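Local coordinates for protein peroxisomal catalase A (Saccharomyces cerevisiae, PDB 1A4E) that probably breaks down the hydrogen peroxide made by peroxisomal oxidases into water and oxygen, working as a heme-containing homotetramer, at residues B[23-26]-B[31-34]; B[162-167]-B[469-474]; B[278-283]-B[407-412]; B[367-372]-B[393-398]. One frame throughout, in Å; residues are numbered along the deposited sequence.

How the interactions relate
From the N terminus, interaction 1 comes first: a short turn brings 31-34 back against strand 22-25, far out on the N-terminal arm, about 50 Å from the centre of the chain. Interaction 2 then closes a loop of some 300 residues, joining helix 160-168 to helix 462-473 near the C terminus. Interaction 3 lies within that loop and ties the turn after helix 269-274 to strand 411-418 and the residues leading into it. Interaction 4 lies within the loop of interaction 3 and joins two parts of the long irregular segment between helix 332-348 and strand 411-418. No two contacts touch; interactions 2 and 3 come nearest, about 10 Å between nearest atoms.

Interaction 1: B[23-26]-B[31-34]; sequences QRIG and LLLQ
Leu32 turns its side chain onto the backbone of 23-25, with CG 4.1 Å from Arg24 CA. Its CG stands anti to the carbonyl carbon (chi1 -62°), which spreads the two methyls along the strand: CD1 lies beside the Arg24 backbone, while Leu32 CD2 meets Ile25 CD1 at 4.0 Å. The Ile25 and Leu32 side chains cross at about a right angle where these methyls touch. One backbone bond joins the segments, Leu32 N to Gln23 O at 3.1 Å, fairly straight at 158°. With Arg24 and Leu31 forming a single bridge, this is an isolated beta bridge and no continuous ladder; the ladder proper is made by Gln23 and Arg24 with a strand of the second subunit, as suits the N-terminal arm of a catalase, which is threaded through its partners. Arg24 leads away from 31-34 at its base, and its CG sits between the backbone N and the carbonyl carbon (chi1 57°). The chain then bends and runs alongside Leu31 in the same direction, bringing Arg24 NH2 to 3.9 Å from Leu31 CD1. Hydrogen bonds to Thr22 OG1 and Glu27 O hold that guanidinium. At the other end the extended side chain of Gln23 crosses that of Gln34, amide near amide. Leu32 also packs on Leu32 of the third subunit and on Ala415 of the second.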
# COMPACT_ATOMS: atom_id res chain seq x y z
N GLN B 23 10.91 -28.66 -4.30
CA GLN B 23 11.64 -29.45 -3.32
C GLN B 23 10.84 -29.97 -2.15
O GLN B 23 10.10 -29.25 -1.49
CB GLN B 23 12.80 -28.64 -2.77
CG GLN B 23 13.89 -28.45 -3.80
CD GLN B 23 15.02 -27.61 -3.24
OE1 GLN B 23 15.26 -26.50 -3.71
NE2 GLN B 23 15.73 -28.11 -2.24
N ARG B 24 11.06 -31.25 -1.90
CA ARG B 24 10.40 -32.03 -0.86
C ARG B 24 11.37 -33.10 -0.35
O ARG B 24 12.40 -33.37 -0.98
CB ARG B 24 9.15 -32.70 -1.44
CG ARG B 24 9.64 -33.54 -2.63
CD ARG B 24 8.70 -33.77 -3.75
NE ARG B 24 8.13 -32.55 -4.26
CZ ARG B 24 6.88 -32.58 -4.74
NH1 ARG B 24 6.16 -33.70 -4.75
NH2 ARG B 24 6.32 -31.45 -5.15
N ILE B 25 11.06 -33.72 0.80
CA ILE B 25 11.87 -34.84 1.29
C ILE B 25 11.43 -36.09 0.54
O ILE B 25 10.27 -36.48 0.58
CB ILE B 25 11.65 -34.99 2.80
CG1 ILE B 25 12.15 -33.74 3.52
CG2 ILE B 25 12.40 -36.23 3.30
CD1 ILE B 25 13.66 -33.46 3.40
N GLY B 26 12.37 -36.73 -0.16
CA GLY B 26 12.04 -37.86 -1.02
C GLY B 26 11.28 -37.35 -2.24
O GLY B 26 11.43 -36.19 -2.63
N LEU B 31 6.76 -30.35 1.64
CA LEU B 31 7.47 -29.26 0.99
C LEU B 31 8.41 -28.51 1.92
O LEU B 31 8.16 -28.35 3.12
CB LEU B 31 6.44 -28.32 0.39
CG LEU B 31 6.30 -28.21 -1.13
CD1 LEU B 31 6.18 -29.58 -1.77
CD2 LEU B 31 5.05 -27.40 -1.44
N LEU B 32 9.51 -28.06 1.33
CA LEU B 32 10.56 -27.37 2.06
C LEU B 32 10.56 -25.85 1.94
O LEU B 32 10.40 -25.31 0.85
CB LEU B 32 11.90 -27.95 1.58
CG LEU B 32 12.14 -29.45 1.83
CD1 LEU B 32 13.44 -29.86 1.18
CD2 LEU B 32 12.18 -29.74 3.33
N LEU B 33 10.77 -25.15 3.07
CA LEU B 33 10.88 -23.69 3.10
C LEU B 33 11.97 -23.15 2.18
O LEU B 33 11.93 -22.02 1.68
CB LEU B 33 11.21 -23.20 4.50
CG LEU B 33 10.36 -22.18 5.22
CD1 LEU B 33 11.28 -21.46 6.19
CD2 LEU B 33 9.74 -21.17 4.28
N GLN B 34 12.97 -24.01 1.99
CA GLN B 34 14.17 -23.83 1.18
C GLN B 34 13.90 -23.55 -0.29
O GLN B 34 14.75 -23.00 -0.99
CB GLN B 34 14.93 -25.10 1.40
CG GLN B 34 16.24 -25.46 0.76
CD GLN B 34 16.66 -26.83 1.26
OE1 GLN B 34 16.54 -27.84 0.57
NE2 GLN B 34 17.15 -26.86 2.49

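Interaction 2: B[162-167]-B[469-474]; sequences MFWDFL and YDMFAR
Trp164 and Phe472 meet through the outer rims of their rings, Trp164 CZ3 lying 3.9 Å from Phe472 CE2. The tryptophan atom sits near the plane of the phenyl ring, at its edge, and Trp164 CH2 reaches the same CE2 at 4.0 Å. The methyl of Met471 joins them, with CE 4.1 Å from Trp164 CZ3. Met471 has its CG anti to the backbone N and stays extended until SD, where a turn at chi3 (71°) swings the methyl toward the indole. The sulfur itself, Met471 SD, lies 3.8 Å from Leu167 O. No hydrogen bond passes between the two segments; apolar side chains carry the contact, and they are buried.

In the next shell, Phe163 of the same helix puts CD1 3.6 Å above one face of the indole, toward its rim. Trp164 NE1 is hydrogen-bonded to His456 ND1, which satisfies the buried N-H and helps fix the ring's rotation, and the rings of Phe183 and Trp164 meet with their planes about 25° apart.

Over these segments the helix axes come no closer than 11.8 Å and cross at 49°, so long side chains must bridge the gap. Helix 176-182 helps to fill it, touching both Trp164 and Phe472, while helix 477-487 packs on Phe472. The contact thus joins helix 160-168 to the C-terminal helices of the catalase fold.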
# COMPACT_ATOMS: atom_id res chain seq x y z
N MET B 162 -32.41 2.53 -5.65
CA MET B 162 -31.33 3.49 -5.42
C MET B 162 -31.18 4.41 -6.62
O MET B 162 -31.09 5.63 -6.49
CB MET B 162 -29.94 2.89 -5.28
CG MET B 162 -29.58 1.83 -4.29
SD MET B 162 -27.80 1.58 -4.40
CE MET B 162 -27.55 0.60 -5.85
N PHE B 163 -31.13 3.77 -7.80
CA PHE B 163 -30.92 4.43 -9.07
C PHE B 163 -31.92 5.56 -9.26
O PHE B 163 -31.53 6.71 -9.39
CB PHE B 163 -31.04 3.37 -10.16
CG PHE B 163 -30.72 3.79 -11.60
CD1 PHE B 163 -31.58 4.63 -12.32
CD2 PHE B 163 -29.57 3.28 -12.21
CE1 PHE B 163 -31.28 4.96 -13.64
CE2 PHE B 163 -29.29 3.61 -13.53
CZ PHE B 163 -30.14 4.45 -14.25
N TRP B 164 -33.21 5.23 -9.25
CA TRP B 164 -34.23 6.24 -9.46
C TRP B 164 -34.52 7.12 -8.27
O TRP B 164 -34.96 8.25 -8.47
CB TRP B 164 -35.49 5.56 -9.94
CG TRP B 164 -35.34 5.09 -11.38
CD1 TRP B 164 -35.33 3.76 -11.68
CD2 TRP B 164 -35.19 5.89 -12.49
NE1 TRP B 164 -35.18 3.70 -12.98
CE2 TRP B 164 -35.09 4.93 -13.50
CE3 TRP B 164 -35.13 7.25 -12.82
CZ2 TRP B 164 -34.92 5.30 -14.83
CZ3 TRP B 164 -34.96 7.62 -14.15
CH2 TRP B 164 -34.86 6.65 -15.15
N ASP B 165 -34.25 6.68 -7.03
CA ASP B 165 -34.45 7.53 -5.87
C ASP B 165 -33.51 8.72 -5.89
O ASP B 165 -33.94 9.83 -5.58
CB ASP B 165 -34.22 6.78 -4.56
CG ASP B 165 -34.71 7.50 -3.31
OD1 ASP B 165 -35.67 8.25 -3.41
OD2 ASP B 165 -34.14 7.32 -2.24
N PHE B 166 -32.24 8.52 -6.27
CA PHE B 166 -31.31 9.63 -6.35
C PHE B 166 -31.74 10.59 -7.46
O PHE B 166 -31.81 11.80 -7.24
CB PHE B 166 -29.89 9.12 -6.64
CG PHE B 166 -28.88 10.26 -6.74
CD1 PHE B 166 -28.30 10.78 -5.57
CD2 PHE B 166 -28.56 10.81 -7.99
CE1 PHE B 166 -27.42 11.87 -5.67
CE2 PHE B 166 -27.68 11.89 -8.07
CZ PHE B 166 -27.11 12.41 -6.91
N LEU B 167 -32.03 10.07 -8.66
CA LEU B 167 -32.37 10.90 -9.80
C LEU B 167 -33.67 11.68 -9.70
O LEU B 167 -33.74 12.81 -10.17
CB LEU B 167 -32.40 10.02 -11.05
CG LEU B 167 -31.06 9.38 -11.44
CD1 LEU B 167 -31.27 8.41 -12.59
CD2 LEU B 167 -30.06 10.46 -11.80
N TYR B 469 -42.48 8.82 -13.11
CA TYR B 469 -43.54 9.24 -14.03
C TYR B 469 -43.78 10.73 -13.91
O TYR B 469 -43.94 11.40 -14.93
CB TYR B 469 -44.85 8.54 -13.74
CG TYR B 469 -44.80 7.02 -13.74
CD1 TYR B 469 -43.89 6.32 -14.55
CD2 TYR B 469 -45.67 6.33 -12.90
CE1 TYR B 469 -43.85 4.93 -14.50
CE2 TYR B 469 -45.64 4.93 -12.85
CZ TYR B 469 -44.73 4.24 -13.66
OH TYR B 469 -44.69 2.87 -13.60
N ASP B 470 -43.76 11.29 -12.69
CA ASP B 470 -43.94 12.72 -12.51
C ASP B 470 -42.80 13.55 -13.06
O ASP B 470 -43.04 14.63 -13.58
CB ASP B 470 -44.14 13.04 -11.03
CG ASP B 470 -45.48 12.58 -10.45
OD1 ASP B 470 -46.39 12.19 -11.20
OD2 ASP B 470 -45.63 12.62 -9.23
N MET B 471 -41.56 13.03 -12.99
CA MET B 471 -40.40 13.72 -13.54
C MET B 471 -40.44 13.71 -15.06
O MET B 471 -40.21 14.74 -15.69
CB MET B 471 -39.11 13.05 -13.05
CG MET B 471 -37.83 13.70 -13.55
SD MET B 471 -36.31 12.93 -12.95
CE MET B 471 -36.36 11.41 -13.85
N PHE B 472 -40.77 12.57 -15.69
CA PHE B 472 -40.84 12.50 -17.14
C PHE B 472 -42.06 13.19 -17.74
O PHE B 472 -42.02 13.59 -18.91
CB PHE B 472 -40.80 11.05 -17.56
CG PHE B 472 -39.36 10.53 -17.58
CD1 PHE B 472 -38.51 10.89 -18.63
CD2 PHE B 472 -38.90 9.70 -16.56
CE1 PHE B 472 -37.20 10.41 -18.65
CE2 PHE B 472 -37.59 9.23 -16.59
CZ PHE B 472 -36.74 9.58 -17.64
N ALA B 473 -43.13 13.37 -16.96
CA ALA B 473 -44.31 14.12 -17.39
C ALA B 473 -43.96 15.60 -17.54
O ALA B 473 -44.56 16.32 -18.34
CB ALA B 473 -45.43 14.03 -16.37
N ARG B 474 -42.96 16.04 -16.77
CA ARG B 474 -42.49 17.40 -16.84
C ARG B 474 -41.71 17.67 -18.12
O ARG B 474 -41.51 18.82 -18.51
CB ARG B 474 -41.67 17.63 -15.58
CG ARG B 474 -41.51 19.10 -15.28
CD ARG B 474 -41.13 19.30 -13.84
NE ARG B 474 -40.68 20.67 -13.67
CZ ARG B 474 -39.89 21.03 -12.66
NH1 ARG B 474 -39.48 20.15 -11.74
NH2 ARG B 474 -39.47 22.29 -12.59

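Interaction 3: B[278-283]-B[407-412]; sequences SVFDLT and HQEVWN
Phe280 reaches across to Glu409 and Trp411 with the far end of its ring. Its CB points toward 407-412, and CG lies anti to the carbonyl carbon (chi1 -53°), which carries the phenyl straight out from the turn. Beyond CG, Val279 CG2 lies 3.7 Å above one ring face, toward the rim. The two sides of the ring then part company: Phe280 CE1 is 4.1 Å from Glu409 OE2, and Phe280 CE2 is 4.1 Å from Trp411 CH2. At the tip, Phe280 CZ meets both, Glu409 OE2 at 3.8 Å and Trp411 CH2 at 3.9 Å.

The carboxylate oxygen approaches at the edge, in the plane of the phenyl, where the slightly positive ring hydrogens should suit it. Phe280 CZ in turn stands at the edge of the indole, in its plane. Glu409 bends at chi2, and its CB packs 3.6 Å above one face of the Trp411 ring, toward the rim; the carboxylate and the indole CH2 both turn to Phe280. The carboxylate is held mainly from elsewhere, OE2 by Tyr214 OH and OE1 in a salt bridge with Lys204.

Phe280 belongs to a type I turn from Ser278 to Asp281. Just after it, Asp281 OD1 takes the backbone N of Thr283 in an Asx turn, and the OG1 of Thr283 reaches the same oxygen from the same face of the carboxylate.

Tyr214 of strand 212-221 packs on Phe280, so the contact lies beside that strand of the antiparallel sheet, between the loop after helix 269-274 and strand 411-418 with the residues leading into it.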
# COMPACT_ATOMS: atom_id res chain seq x y z
N SER B 278 -25.94 28.92 -17.80
CA SER B 278 -24.53 29.11 -17.48
C SER B 278 -23.59 28.27 -18.34
O SER B 278 -23.89 27.12 -18.69
CB SER B 278 -24.35 28.79 -15.99
OG SER B 278 -23.08 29.16 -15.47
N VAL B 279 -22.44 28.86 -18.72
CA VAL B 279 -21.39 28.11 -19.41
C VAL B 279 -20.70 27.14 -18.46
O VAL B 279 -20.01 26.23 -18.90
CB VAL B 279 -20.27 29.02 -20.02
CG1 VAL B 279 -20.83 29.62 -21.29
CG2 VAL B 279 -19.78 30.09 -19.04
N PHE B 280 -20.89 27.33 -17.15
CA PHE B 280 -20.33 26.49 -16.11
C PHE B 280 -21.26 25.34 -15.73
O PHE B 280 -20.99 24.61 -14.77
CB PHE B 280 -20.05 27.35 -14.88
CG PHE B 280 -19.19 28.56 -15.19
CD1 PHE B 280 -18.06 28.45 -16.00
CD2 PHE B 280 -19.56 29.80 -14.65
CE1 PHE B 280 -17.29 29.58 -16.29
CE2 PHE B 280 -18.78 30.93 -14.95
CZ PHE B 280 -17.65 30.82 -15.76
N ASP B 281 -22.38 25.16 -16.46
CA ASP B 281 -23.30 24.09 -16.16
C ASP B 281 -23.12 22.95 -17.14
O ASP B 281 -23.38 23.06 -18.34
CB ASP B 281 -24.73 24.61 -16.24
CG ASP B 281 -25.84 23.66 -15.79
OD1 ASP B 281 -25.58 22.50 -15.45
OD2 ASP B 281 -26.99 24.07 -15.77
N LEU B 282 -22.75 21.82 -16.53
CA LEU B 282 -22.48 20.57 -17.24
C LEU B 282 -23.71 19.96 -17.88
O LEU B 282 -23.59 19.23 -18.87
CB LEU B 282 -21.91 19.54 -16.27
CG LEU B 282 -20.72 18.66 -16.60
CD1 LEU B 282 -20.73 17.59 -15.52
CD2 LEU B 282 -20.78 18.00 -17.97
N THR B 283 -24.91 20.22 -17.35
CA THR B 283 -26.12 19.65 -17.89
C THR B 283 -26.69 20.40 -19.11
O THR B 283 -27.72 20.03 -19.65
CB THR B 283 -27.16 19.57 -16.76
OG1 THR B 283 -27.50 20.89 -16.41
CG2 THR B 283 -26.63 18.83 -15.53
N HIS B 407 -5.64 36.77 -16.97
CA HIS B 407 -6.18 37.50 -18.11
C HIS B 407 -7.65 37.25 -18.41
O HIS B 407 -8.24 37.87 -19.29
CB HIS B 407 -5.33 37.15 -19.33
CG HIS B 407 -5.38 35.69 -19.78
ND1 HIS B 407 -5.56 35.26 -21.02
CD2 HIS B 407 -5.22 34.58 -18.98
CE1 HIS B 407 -5.51 33.95 -21.01
NE2 HIS B 407 -5.31 33.55 -19.78
N GLN B 408 -8.24 36.32 -17.66
CA GLN B 408 -9.61 35.92 -17.88
C GLN B 408 -10.58 36.58 -16.91
O GLN B 408 -10.45 37.78 -16.69
CB GLN B 408 -9.61 34.38 -17.82
CG GLN B 408 -8.75 33.87 -18.97
CD GLN B 408 -8.51 32.38 -19.07
OE1 GLN B 408 -8.44 31.68 -18.06
NE2 GLN B 408 -8.34 31.85 -20.28
N GLU B 409 -11.54 35.88 -16.31
CA GLU B 409 -12.55 36.49 -15.44
C GLU B 409 -12.05 37.08 -14.13
O GLU B 409 -11.03 36.68 -13.59
CB GLU B 409 -13.63 35.50 -15.06
CG GLU B 409 -14.25 34.68 -16.19
CD GLU B 409 -13.63 33.30 -16.44
OE1 GLU B 409 -12.43 33.09 -16.25
OE2 GLU B 409 -14.38 32.42 -16.83
N VAL B 410 -12.80 38.09 -13.66
CA VAL B 410 -12.57 38.69 -12.36
C VAL B 410 -13.75 38.19 -11.54
O VAL B 410 -14.91 38.25 -11.95
CB VAL B 410 -12.56 40.24 -12.45
CG1 VAL B 410 -12.40 40.89 -11.07
CG2 VAL B 410 -11.36 40.65 -13.30
N TRP B 411 -13.42 37.63 -10.38
CA TRP B 411 -14.42 37.07 -9.50
C TRP B 411 -14.64 38.01 -8.32
O TRP B 411 -13.73 38.73 -7.90
CB TRP B 411 -13.95 35.69 -9.01
CG TRP B 411 -13.61 34.74 -10.15
CD1 TRP B 411 -12.30 34.45 -10.45
CD2 TRP B 411 -14.49 34.12 -11.00
NE1 TRP B 411 -12.35 33.66 -11.49
CE2 TRP B 411 -13.63 33.43 -11.85
CE3 TRP B 411 -15.88 34.04 -11.17
CZ2 TRP B 411 -14.13 32.65 -12.90
CZ3 TRP B 411 -16.38 33.26 -12.21
CH2 TRP B 411 -15.52 32.57 -13.07
N ASN B 412 -15.88 38.02 -7.82
CA ASN B 412 -16.23 38.83 -6.67
C ASN B 412 -17.14 38.00 -5.79
O ASN B 412 -17.92 37.18 -6.27
CB ASN B 412 -16.97 40.10 -7.10
CG ASN B 412 -17.22 41.02 -5.91
OD1 ASN B 412 -18.30 41.02 -5.31
ND2 ASN B 412 -16.23 41.81 -5.51

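Interaction 4: B[367-372]-B[393-398]; sequences FNPAIR and KSYTYI
Pro369 comes obliquely against the Tyr395 ring with its CG, which lies 3.5 Å from Tyr395 CE1 and 3.9 Å from Tyr395 CD1. The two side chains slide past each other in opposite directions, and the hydroxyl lies farther along. Phe367 adds a second, looser touch: its CE2 stands at the edge of the tyrosine ring, near its plane, 4.2 Å from Tyr395 CD1. Tyr395 carries its CG anti to the carbonyl carbon (chi1 -55°), which brings the ring from its extended backbone over to both residues.

Both segments belong to the irregular chain between helix 332-348 and strand 411-418, and local bonds shape the 367-372 side. Asn368 opens a type I turn and its OD1 accepts from Ala370 N at 3.1 Å, in the carbonyl plane and on a lone pair: an Asx turn with Pro369 at its centre. Arg372 then folds back, and its NH1 gives a hydrogen bond to Pro369 O, also on a lone pair, at 3.0 Å and 163°. The fourth subunit borders both segments; its Thr9 bonds to Phe367 N and Asn368 ND2.

No hydrogen bond links 367-372 with 393-398, and Tyr395 OH is hydrogen-bonded to Ala390 N. The meeting of the two segments therefore rests on van der Waals contact of the Tyr395 ring with a proline and a phenylalanine, with the polar groups fixing each side from its own surroundings.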
# COMPACT_ATOMS: atom_id res chain seq x y z
N PHE B 367 11.14 16.79 -15.17
CA PHE B 367 12.30 17.24 -14.43
C PHE B 367 11.84 18.26 -13.42
O PHE B 367 11.36 19.33 -13.76
CB PHE B 367 13.35 17.88 -15.35
CG PHE B 367 14.51 18.49 -14.56
CD1 PHE B 367 15.21 17.73 -13.60
CD2 PHE B 367 14.84 19.84 -14.74
CE1 PHE B 367 16.22 18.31 -12.83
CE2 PHE B 367 15.86 20.42 -13.97
CZ PHE B 367 16.54 19.66 -13.02
N ASN B 368 12.00 17.91 -12.16
CA ASN B 368 11.68 18.83 -11.10
C ASN B 368 12.55 18.44 -9.91
O ASN B 368 12.43 17.32 -9.40
CB ASN B 368 10.20 18.73 -10.74
CG ASN B 368 9.77 19.88 -9.84
OD1 ASN B 368 10.39 20.17 -8.82
ND2 ASN B 368 8.70 20.56 -10.22
N PRO B 369 13.41 19.34 -9.42
CA PRO B 369 14.35 19.09 -8.32
C PRO B 369 13.71 18.66 -7.02
O PRO B 369 14.30 17.88 -6.27
CB PRO B 369 15.10 20.39 -8.16
CG PRO B 369 15.00 20.97 -9.54
CD PRO B 369 13.57 20.70 -9.92
N ALA B 370 12.50 19.14 -6.75
CA ALA B 370 11.82 18.87 -5.50
C ALA B 370 10.79 17.75 -5.52
O ALA B 370 10.21 17.44 -4.48
CB ALA B 370 11.15 20.15 -5.04
N ILE B 371 10.51 17.13 -6.68
CA ILE B 371 9.61 15.98 -6.73
C ILE B 371 10.55 14.77 -6.78
O ILE B 371 11.05 14.37 -7.84
CB ILE B 371 8.69 16.09 -7.98
CG1 ILE B 371 7.78 17.31 -7.83
CG2 ILE B 371 7.85 14.82 -8.14
CD1 ILE B 371 6.84 17.57 -9.02
N ARG B 372 10.83 14.23 -5.59
CA ARG B 372 11.80 13.15 -5.41
C ARG B 372 11.30 12.01 -4.52
O ARG B 372 10.29 12.12 -3.83
CB ARG B 372 13.10 13.66 -4.78
CG ARG B 372 13.74 14.88 -5.42
CD ARG B 372 14.25 14.60 -6.83
NE ARG B 372 15.57 13.99 -6.82
CZ ARG B 372 16.69 14.72 -6.78
NH1 ARG B 372 16.67 16.05 -6.73
NH2 ARG B 372 17.87 14.11 -6.86
N LYS B 393 23.55 25.79 -9.48
CA LYS B 393 22.98 25.00 -10.57
C LYS B 393 22.08 25.89 -11.42
O LYS B 393 21.67 26.98 -11.01
CB LYS B 393 22.18 23.83 -10.00
CG LYS B 393 23.00 22.85 -9.17
CD LYS B 393 23.88 21.96 -10.03
CE LYS B 393 23.04 20.85 -10.64
NZ LYS B 393 23.79 20.08 -11.60
N SER B 394 21.75 25.43 -12.63
CA SER B 394 20.92 26.18 -13.55
C SER B 394 19.54 25.56 -13.76
O SER B 394 19.41 24.34 -13.79
CB SER B 394 21.63 26.28 -14.88
OG SER B 394 20.93 27.18 -15.73
N TYR B 395 18.47 26.37 -13.86
CA TYR B 395 17.10 25.88 -14.06
C TYR B 395 16.37 26.75 -15.07
O TYR B 395 16.38 27.98 -14.96
CB TYR B 395 16.29 25.89 -12.75
CG TYR B 395 16.98 25.12 -11.63
CD1 TYR B 395 16.92 23.72 -11.59
CD2 TYR B 395 17.74 25.82 -10.69
CE1 TYR B 395 17.62 23.03 -10.60
CE2 TYR B 395 18.44 25.13 -9.71
CZ TYR B 395 18.37 23.74 -9.66
OH TYR B 395 19.06 23.06 -8.68
N THR B 396 15.72 26.13 -16.06
CA THR B 396 14.99 26.85 -17.09
C THR B 396 13.49 26.80 -16.88
O THR B 396 12.88 25.73 -16.77
CB THR B 396 15.33 26.28 -18.47
OG1 THR B 396 16.75 26.23 -18.56
CG2 THR B 396 14.78 27.13 -19.62
N TYR B 397 12.89 27.98 -16.78
CA TYR B 397 11.45 28.12 -16.66
C TYR B 397 11.00 28.81 -17.94
O TYR B 397 11.31 29.98 -18.15
CB TYR B 397 11.08 28.97 -15.44
CG TYR B 397 11.36 28.22 -14.15
CD1 TYR B 397 12.61 28.30 -13.54
CD2 TYR B 397 10.35 27.43 -13.60
CE1 TYR B 397 12.86 27.58 -12.37
CE2 TYR B 397 10.59 26.71 -12.43
CZ TYR B 397 11.85 26.80 -11.83
OH TYR B 397 12.09 26.08 -10.67
N ILE B 398 10.33 28.05 -18.82
CA ILE B 398 9.89 28.62 -20.08
C ILE B 398 8.50 29.24 -19.98
O ILE B 398 7.78 29.01 -19.00
CB ILE B 398 9.90 27.53 -21.22
CG1 ILE B 398 8.89 26.44 -21.00
CG2 ILE B 398 11.30 26.93 -21.27
CD1 ILE B 398 8.74 25.55 -22.26